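Terminal oxygenase component of carbazole 1,9a-dioxygenase (Nocardioides aromaticivorans, PDB 3GCF) probably adds molecular oxygen to carbazole at the 1 and 9a carbons, using a Rieske [2Fe-2S] cluster to feed electrons to a non-haem iron. Local coordinates at residues Y300-L304 / L330-N334; W198-N202 / R324-A329; H165-I169 / F317-F321. All blocks are in the same frame, centred on the assembly; numbering follows the deposited sequence.

Contact 1 of 3, residues Y300-L304 / L330-N334; sequences YFQVL and LHGFN
Gln302 reaches off its strand to Leu330 near the end of helix 311-331, and its amide nitrogen NE2 donates a hydrogen bond to the backbone O of Leu330 at 3.0 Å. The bond is nearly straight, 162° at the hydrogen; it lies close to the plane of the glutamine amide and arrives in the carbonyl plane on a lone pair. A carbonyl near a helix end tends to lack the usual partner further along the helix, and a long amide side chain suits the task of supplying one. Beside it, Gln302 NE2 also lies 3.2 Å from Asn334 CB, the two amide planes being turned 74° apart. Tyr300 presents its hydroxyl to the same asparagine, OH to CG 3.4 Å, with ring and amide nearly perpendicular; CG of the tyrosine is anti to the backbone N (chi1 173°), which carries the ring out toward the 330-334 turn. The apolar part is made by two leucines meeting tip to tip, Leu304 CD2 to Leu330 CD2 at 3.9 Å.

In the second shell, Arg171 bonds both Gln302 OE1 and Leu330 O, while Glu288 holds the Tyr300 hydroxyl. Asn334 ND2 bonds Asp337, a ligand of the catalytic-domain iron, and its OD1 accepts from Gln286, so Asn334 is a second-shell residue of the metal site. Replacing Gln302 by a leucine would probably take from Leu330 O the donor NE2 and from Arg171 one of its acceptors, OE1, in this buried layer.

Strand 298-307 runs between strands 164-173 and 285-292 in the antiparallel sheet, and helix 311-331 packs over the sheet face from which Tyr300, Gln302 and Leu304 project, Leu304 also touching Phe317, Phe321 and Trp325.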
loop_
_atom_site.group_PDB
_atom_site.type_symbol
_atom_site.label_atom_id
_atom_site.label_comp_id
_atom_site.label_asym_id
_atom_site.label_seq_id
_atom_site.Cartn_x
_atom_site.Cartn_y
_atom_site.Cartn_z
ATOM N N TYR A 300 5.782 10.096 19.286
ATOM C CA TYR A 300 6.332 11.353 19.764
ATOM C C TYR A 300 5.605 11.817 21.024
ATOM O O TYR A 300 4.418 12.119 20.981
ATOM C CB TYR A 300 6.204 12.375 18.628
ATOM C CG TYR A 300 6.564 13.816 18.931
ATOM C CD1 TYR A 300 7.666 14.146 19.722
ATOM C CD2 TYR A 300 5.827 14.858 18.358
ATOM C CE1 TYR A 300 8.025 15.486 19.932
ATOM C CE2 TYR A 300 6.174 16.189 18.557
ATOM C CZ TYR A 300 7.271 16.500 19.341
ATOM O OH TYR A 300 7.599 17.825 19.525
ATOM N N PHE A 301 6.321 11.841 22.148
ATOM C CA PHE A 301 5.755 12.295 23.420
ATOM C C PHE A 301 6.270 13.703 23.696
ATOM O O PHE A 301 7.452 13.984 23.512
ATOM C CB PHE A 301 6.204 11.415 24.602
ATOM C CG PHE A 301 5.579 10.041 24.645
ATOM C CD1 PHE A 301 5.947 9.057 23.730
ATOM C CD2 PHE A 301 4.663 9.716 25.645
ATOM C CE1 PHE A 301 5.415 7.765 23.812
ATOM C CE2 PHE A 301 4.117 8.424 25.740
ATOM C CZ PHE A 301 4.498 7.444 24.820
ATOM N N GLN A 302 5.383 14.584 24.140
ATOM C CA GLN A 302 5.765 15.938 24.497
ATOM C C GLN A 302 5.266 16.090 25.923
ATOM O O GLN A 302 4.073 15.959 26.165
ATOM C CB GLN A 302 5.071 16.960 23.603
ATOM C CG GLN A 302 5.526 16.952 22.165
ATOM C CD GLN A 302 4.542 17.659 21.270
ATOM O OE1 GLN A 302 3.444 17.161 21.028
ATOM N NE2 GLN A 302 4.920 18.832 20.781
ATOM N N VAL A 303 6.169 16.358 26.863
ATOM C CA VAL A 303 5.777 16.495 28.262
ATOM C C VAL A 303 6.304 17.788 28.857
ATOM O O VAL A 303 7.507 18.059 28.830
ATOM C CB VAL A 303 6.303 15.312 29.111
ATOM C CG1 VAL A 303 5.633 15.313 30.483
ATOM C CG2 VAL A 303 6.038 13.997 28.396
ATOM N N LEU A 304 5.393 18.587 29.399
ATOM C CA LEU A 304 5.759 19.861 29.995
ATOM C C LEU A 304 5.860 19.739 31.510
ATOM O O LEU A 304 5.001 19.139 32.155
ATOM C CB LEU A 304 4.730 20.925 29.607
ATOM C CG LEU A 304 4.596 21.153 28.093
ATOM C CD1 LEU A 304 3.649 22.315 27.835
ATOM C CD2 LEU A 304 5.962 21.441 27.479
ATOM N N LEU A 330 2.411 22.911 22.063
ATOM C CA LEU A 330 2.661 21.528 21.665
ATOM C C LEU A 330 2.171 21.265 20.240
ATOM O O LEU A 330 2.719 20.420 19.538
ATOM C CB LEU A 330 2.047 20.549 22.680
ATOM C CG LEU A 330 2.600 20.718 24.111
ATOM C CD1 LEU A 330 2.190 19.521 24.964
ATOM C CD2 LEU A 330 4.128 20.831 24.090
ATOM N N HIS A 331 1.141 21.991 19.815
ATOM C CA HIS A 331 0.647 21.871 18.447
ATOM C C HIS A 331 1.080 23.102 17.644
ATOM O O HIS A 331 1.771 22.980 16.627
ATOM C CB HIS A 331 -0.884 21.757 18.409
ATOM C CG HIS A 331 -1.398 20.414 18.826
ATOM N ND1 HIS A 331 -1.075 19.254 18.155
ATOM C CD2 HIS A 331 -2.160 20.039 19.880
ATOM C CE1 HIS A 331 -1.609 18.221 18.780
ATOM N NE2 HIS A 331 -2.272 18.669 19.832
ATOM N N GLY A 332 0.683 24.280 18.121
ATOM C CA GLY A 332 0.995 25.526 17.436
ATOM C C GLY A 332 2.457 25.750 17.096
ATOM O O GLY A 332 2.774 26.410 16.103
ATOM N N PHE A 333 3.354 25.223 17.920
ATOM C CA PHE A 333 4.774 25.383 17.661
ATOM C C PHE A 333 5.387 24.119 17.068
ATOM O O PHE A 333 6.048 24.174 16.031
ATOM C CB PHE A 333 5.531 25.741 18.947
ATOM C CG PHE A 333 6.997 26.015 18.724
ATOM C CD1 PHE A 333 7.437 27.290 18.367
ATOM C CD2 PHE A 333 7.934 24.985 18.820
ATOM C CE1 PHE A 333 8.789 27.535 18.105
ATOM C CE2 PHE A 333 9.290 25.218 18.560
ATOM C CZ PHE A 333 9.717 26.497 18.200
ATOM N N ASN A 334 5.145 22.980 17.716
ATOM C CA ASN A 334 5.727 21.712 17.287
ATOM C C ASN A 334 5.102 20.920 16.135
ATOM O O ASN A 334 5.757 20.026 15.593
ATOM C CB ASN A 334 5.871 20.784 18.493
ATOM C CG ASN A 334 6.982 21.213 19.436
ATOM O OD1 ASN A 334 6.734 21.506 20.600
ATOM N ND2 ASN A 334 8.219 21.246 18.933
#

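Contact 2 of 3, residues W198-N202 / R324-A329; sequences WVSGN and RWRDDA
A knob-into-hole contact joins the short helix 197-201 to helix 311-331: the indole of Trp198 sits among Arg324, Trp325, Asp328 and Ala329. With CG anti to the backbone N (chi1 -176°), the indole projects across to the longer helix. Ala329 CB makes a CH-pi contact 4.0 Å from the centroid of the Trp198 five-membered ring, and a residue this small lets the broad ring come close to the helix. Trp325 meets it rim to rim, Trp198 CH2 to Trp325 CZ3 at 3.4 Å, the planes 78° apart. Asp328 CB adds a contact 3.4 Å from Trp198 CZ3.

Helix 311-331 widens into a pi-type turn at 324-329, the turn that carries all four residues of the hole. From it the extended chain of Arg324 brings its guanidinium past Trp198, whose CH2 lies over one guanidinium face. Arg324 NH2 gives a weak hydrogen bond to Asn202 OD1 at 2.8 Å, while Arg324 NE donates to a water at 2.6 Å that in turn donates to Gly201 O, near the end of the short helix. Asn202 OD1 also accepts from Lys260, and the indole nitrogen of Trp198 bonds Pro280 O.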
loop_
_atom_site.group_PDB
_atom_site.type_symbol
_atom_site.label_atom_id
_atom_site.label_comp_id
_atom_site.label_asym_id
_atom_site.label_seq_id
_atom_site.Cartn_x
_atom_site.Cartn_y
_atom_site.Cartn_z
ATOM N N TRP A 198 3.054 30.847 17.832
ATOM C CA TRP A 198 3.514 30.822 19.215
ATOM C C TRP A 198 4.647 31.828 19.441
ATOM O O TRP A 198 4.832 32.320 20.554
ATOM C CB TRP A 198 3.983 29.414 19.604
ATOM C CG TRP A 198 4.380 29.296 21.055
ATOM C CD1 TRP A 198 5.622 28.994 21.545
ATOM C CD2 TRP A 198 3.535 29.494 22.200
ATOM N NE1 TRP A 198 5.601 28.992 22.917
ATOM C CE2 TRP A 198 4.335 29.294 23.347
ATOM C CE3 TRP A 198 2.178 29.822 22.367
ATOM C CZ2 TRP A 198 3.826 29.411 24.650
ATOM C CZ3 TRP A 198 1.667 29.940 23.666
ATOM C CH2 TRP A 198 2.493 29.735 24.788
ATOM N N VAL A 199 5.404 32.139 18.391
ATOM C CA VAL A 199 6.502 33.089 18.529
ATOM C C VAL A 199 5.976 34.437 19.014
ATOM O O VAL A 199 6.412 34.940 20.052
ATOM C CB VAL A 199 7.281 33.260 17.199
ATOM C CG1 VAL A 199 8.247 34.434 17.300
ATOM C CG2 VAL A 199 8.067 31.987 16.904
ATOM N N SER A 200 5.040 35.028 18.285
ATOM C CA SER A 200 4.486 36.297 18.737
ATOM C C SER A 200 3.466 35.978 19.833
ATOM O O SER A 200 3.272 36.755 20.769
ATOM C CB SER A 200 3.827 37.055 17.577
ATOM O OG SER A 200 2.750 36.322 17.023
ATOM N N GLY A 201 2.845 34.807 19.732
ATOM C CA GLY A 201 1.862 34.406 20.723
ATOM C C GLY A 201 2.365 34.488 22.156
ATOM O O GLY A 201 1.629 34.903 23.054
ATOM N N ASN A 202 3.615 34.095 22.383
ATOM C CA ASN A 202 4.173 34.141 23.726
ATOM C C ASN A 202 5.307 35.166 23.837
ATOM O O ASN A 202 6.167 35.059 24.707
ATOM C CB ASN A 202 4.654 32.743 24.148
ATOM C CG ASN A 202 4.861 32.625 25.654
ATOM O OD1 ASN A 202 4.139 33.239 26.435
ATOM N ND2 ASN A 202 5.834 31.818 26.063
ATOM N N ARG A 324 -4.125 26.708 27.083
ATOM C CA ARG A 324 -3.056 27.366 26.346
ATOM C C ARG A 324 -1.850 26.548 25.867
ATOM O O ARG A 324 -1.641 26.383 24.663
ATOM C CB ARG A 324 -2.547 28.549 27.187
ATOM C CG ARG A 324 -1.621 29.489 26.438
ATOM C CD ARG A 324 -1.072 30.598 27.321
ATOM N NE ARG A 324 -0.283 31.539 26.527
ATOM C CZ ARG A 324 0.665 32.331 27.017
ATOM N NH1 ARG A 324 0.958 32.305 28.313
ATOM N NH2 ARG A 324 1.326 33.149 26.206
ATOM N N TRP A 325 -1.045 26.065 26.807
ATOM C CA TRP A 325 0.170 25.327 26.470
ATOM C C TRP A 325 0.018 24.215 25.424
ATOM O O TRP A 325 0.762 24.167 24.442
ATOM C CB TRP A 325 0.791 24.727 27.736
ATOM C CG TRP A 325 1.041 25.700 28.876
ATOM C CD1 TRP A 325 0.735 25.498 30.192
ATOM C CD2 TRP A 325 1.674 26.988 28.807
ATOM N NE1 TRP A 325 1.133 26.575 30.946
ATOM C CE2 TRP A 325 1.713 27.505 30.125
ATOM C CE3 TRP A 325 2.211 27.755 27.766
ATOM C CZ2 TRP A 325 2.267 28.758 30.428
ATOM C CZ3 TRP A 325 2.764 29.001 28.066
ATOM C CH2 TRP A 325 2.786 29.489 29.388
ATOM N N ARG A 326 -0.946 23.327 25.624
ATOM C CA ARG A 326 -1.124 22.211 24.706
ATOM C C ARG A 326 -1.361 22.575 23.249
ATOM O O ARG A 326 -0.598 22.170 22.370
ATOM C CB ARG A 326 -2.262 21.299 25.172
ATOM C CG ARG A 326 -2.341 19.988 24.384
ATOM C CD ARG A 326 -3.636 19.250 24.677
ATOM N NE ARG A 326 -4.782 20.058 24.284
ATOM C CZ ARG A 326 -5.915 20.134 24.973
ATOM N NH1 ARG A 326 -6.058 19.443 26.094
ATOM N NH2 ARG A 326 -6.895 20.921 24.549
ATOM N N ASP A 327 -2.415 23.333 22.982
ATOM C CA ASP A 327 -2.722 23.679 21.607
ATOM C C ASP A 327 -1.904 24.819 21.020
ATOM O O ASP A 327 -1.558 24.777 19.840
ATOM C CB ASP A 327 -4.225 23.949 21.466
ATOM C CG ASP A 327 -5.061 22.749 21.887
ATOM O OD1 ASP A 327 -4.528 21.616 21.843
ATOM O OD2 ASP A 327 -6.241 22.924 22.256
ATOM N N ASP A 328 -1.579 25.824 21.831
ATOM C CA ASP A 328 -0.798 26.959 21.336
ATOM C C ASP A 328 0.671 26.617 21.117
ATOM O O ASP A 328 1.314 27.176 20.229
ATOM C CB ASP A 328 -0.887 28.152 22.294
ATOM C CG ASP A 328 -2.259 28.810 22.298
ATOM O OD1 ASP A 328 -3.087 28.479 21.420
ATOM O OD2 ASP A 328 -2.502 29.670 23.177
ATOM N N ALA A 329 1.209 25.700 21.917
ATOM C CA ALA A 329 2.615 25.337 21.773
ATOM C C ALA A 329 2.868 23.904 21.303
ATOM O O ALA A 329 3.472 23.697 20.254
ATOM C CB ALA A 329 3.350 25.592 23.086
HETATM O O HOH W 1 -0.437 32.695 24.188
#

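Contact 3 of 3, residues H165-I169 / F317-F321; sequences HLLGI and FEVEF
Leu167 supplies the CH-pi contacts, filling the space between two phenylalanines one helical turn apart. Its CD1 lies over the Phe317 ring, 3.7 Å from the centroid and 22° off the normal, while its CB stands almost exactly on the normal of the Phe321 ring, 3.8 Å from that centroid. Both rings reach the strand because CG is anti to the backbone N in each (chi1 179° in Phe317, -176° in Phe321). A leucine suits the place because its chain is long enough for CD1 to reach the Phe317 face while CB stays over Phe321, and the same CD1 touches Phe321 CB at 3.7 Å.

Further close packing surrounds this pair of faces. Leu167 CD1 approaches Glu318 CA at 3.6 Å, and Phe321 CZ also lies 3.8 Å from Gly168 N.

The polar link is indirect. A water lies 2.9 Å from His165 NE2, in the plane of the imidazole, and donates to Glu318 OE2 at 3.0 Å; the histidine and the carboxylate themselves stay farther apart.

No direct hydrogen bond joins 165-169 to 317-321. Aromatic and aliphatic contacts therefore carry the packing of the helix on this edge strand, with the water bridge between two partly exposed residues at its border.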
loop_
_atom_site.group_PDB
_atom_site.type_symbol
_atom_site.label_atom_id
_atom_site.label_comp_id
_atom_site.label_asym_id
_atom_site.label_seq_id
_atom_site.Cartn_x
_atom_site.Cartn_y
_atom_site.Cartn_z
ATOM N N HIS A 165 5.222 19.129 38.456
ATOM C CA HIS A 165 4.092 18.377 37.945
ATOM C C HIS A 165 4.276 18.345 36.436
ATOM O O HIS A 165 4.767 19.312 35.848
ATOM C CB HIS A 165 2.768 19.054 38.291
ATOM C CG HIS A 165 1.585 18.159 38.101
ATOM N ND1 HIS A 165 1.304 17.111 38.951
ATOM C CD2 HIS A 165 0.640 18.121 37.132
ATOM C CE1 HIS A 165 0.236 16.467 38.514
ATOM N NE2 HIS A 165 -0.185 17.058 37.412
ATOM N N LEU A 166 3.897 17.237 35.808
ATOM C CA LEU A 166 4.057 17.102 34.368
ATOM C C LEU A 166 2.761 16.760 33.656
ATOM O O LEU A 166 1.901 16.064 34.193
ATOM C CB LEU A 166 5.115 16.038 34.044
ATOM C CG LEU A 166 6.569 16.401 34.362
ATOM C CD1 LEU A 166 6.769 16.485 35.871
ATOM C CD2 LEU A 166 7.505 15.361 33.758
ATOM N N LEU A 167 2.636 17.269 32.435
ATOM C CA LEU A 167 1.467 17.043 31.599
ATOM C C LEU A 167 1.957 16.952 30.162
ATOM O O LEU A 167 2.833 17.713 29.752
ATOM C CB LEU A 167 0.486 18.207 31.741
ATOM C CG LEU A 167 -0.121 18.385 33.134
ATOM C CD1 LEU A 167 -0.775 19.753 33.229
ATOM C CD2 LEU A 167 -1.126 17.267 33.415
ATOM N N GLY A 168 1.410 16.015 29.400
ATOM C CA GLY A 168 1.838 15.885 28.022
ATOM C C GLY A 168 0.854 15.174 27.117
ATOM O O GLY A 168 -0.262 14.850 27.514
ATOM N N ILE A 169 1.277 14.954 25.878
ATOM C CA ILE A 169 0.471 14.258 24.889
ATOM C C ILE A 169 1.429 13.416 24.074
ATOM O O ILE A 169 2.647 13.577 24.174
ATOM C CB ILE A 169 -0.252 15.232 23.935
ATOM C CG1 ILE A 169 0.776 16.129 23.233
ATOM C CG2 ILE A 169 -1.280 16.055 24.708
ATOM C CD1 ILE A 169 0.194 17.030 22.178
ATOM N N PHE A 317 -1.732 24.831 36.719
ATOM C CA PHE A 317 -0.967 24.303 35.592
ATOM C C PHE A 317 -1.881 23.490 34.674
ATOM O O PHE A 317 -1.898 23.692 33.459
ATOM C CB PHE A 317 0.188 23.430 36.099
ATOM C CG PHE A 317 1.028 22.821 35.000
ATOM C CD1 PHE A 317 1.306 23.529 33.832
ATOM C CD2 PHE A 317 1.566 21.543 35.152
ATOM C CE1 PHE A 317 2.108 22.972 32.830
ATOM C CE2 PHE A 317 2.365 20.977 34.166
ATOM C CZ PHE A 317 2.640 21.694 32.998
ATOM N N GLU A 318 -2.653 22.580 35.256
ATOM C CA GLU A 318 -3.560 21.761 34.467
ATOM C C GLU A 318 -4.519 22.631 33.658
ATOM O O GLU A 318 -4.821 22.318 32.509
ATOM C CB GLU A 318 -4.343 20.809 35.371
ATOM C CG GLU A 318 -3.449 19.948 36.239
ATOM C CD GLU A 318 -4.221 18.999 37.133
ATOM O OE1 GLU A 318 -5.214 19.438 37.752
ATOM O OE2 GLU A 318 -3.824 17.816 37.226
ATOM N N VAL A 319 -4.990 23.725 34.251
ATOM C CA VAL A 319 -5.902 24.627 33.548
ATOM C C VAL A 319 -5.220 25.344 32.382
ATOM O O VAL A 319 -5.774 25.400 31.285
ATOM C CB VAL A 319 -6.510 25.687 34.503
ATOM C CG1 VAL A 319 -7.277 26.741 33.699
ATOM C CG2 VAL A 319 -7.455 25.006 35.497
ATOM N N GLU A 320 -4.026 25.893 32.596
ATOM C CA GLU A 320 -3.358 26.572 31.490
ATOM C C GLU A 320 -2.877 25.592 30.421
ATOM O O GLU A 320 -2.742 25.962 29.256
ATOM C CB GLU A 320 -2.206 27.464 31.976
ATOM C CG GLU A 320 -1.372 26.914 33.105
ATOM C CD GLU A 320 -0.281 27.884 33.540
ATOM O OE1 GLU A 320 -0.581 29.091 33.706
ATOM O OE2 GLU A 320 0.874 27.435 33.721
ATOM N N PHE A 321 -2.630 24.342 30.806
ATOM C CA PHE A 321 -2.214 23.342 29.834
ATOM C C PHE A 321 -3.372 23.139 28.854
ATOM O O PHE A 321 -3.181 23.146 27.637
ATOM C CB PHE A 321 -1.899 22.012 30.518
ATOM C CG PHE A 321 -1.382 20.956 29.579
ATOM C CD1 PHE A 321 -0.071 20.998 29.118
ATOM C CD2 PHE A 321 -2.212 19.924 29.144
ATOM C CE1 PHE A 321 0.415 20.030 28.239
ATOM C CE2 PHE A 321 -1.740 18.948 28.264
ATOM C CZ PHE A 321 -0.423 19.000 27.811
HETATM O O HOH W 2 -2.319 15.470 36.225
#

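How the contacts relate
Helix 311-331 takes part in all three contacts, which lie along it in the order 3, 2, 1. The centres of contacts 1 and 2 are about 10 Å apart. Those of contact 1 and contact 3 are about 11 Å apart, and those of contact 2 and contact 3 about 13 Å. Contacts 1 and 3 use the neighbouring strands 298-307 and 164-173 of one antiparallel sheet, whereas contact 2 ties the helix to helix 197-201. Along the chain the first segments come as 165-169, 198-202 and 300-304, and every pair of contacts crosses. The helix thus brings distant parts of the catalytic domain together, and its end leads to Asn334 beside the iron.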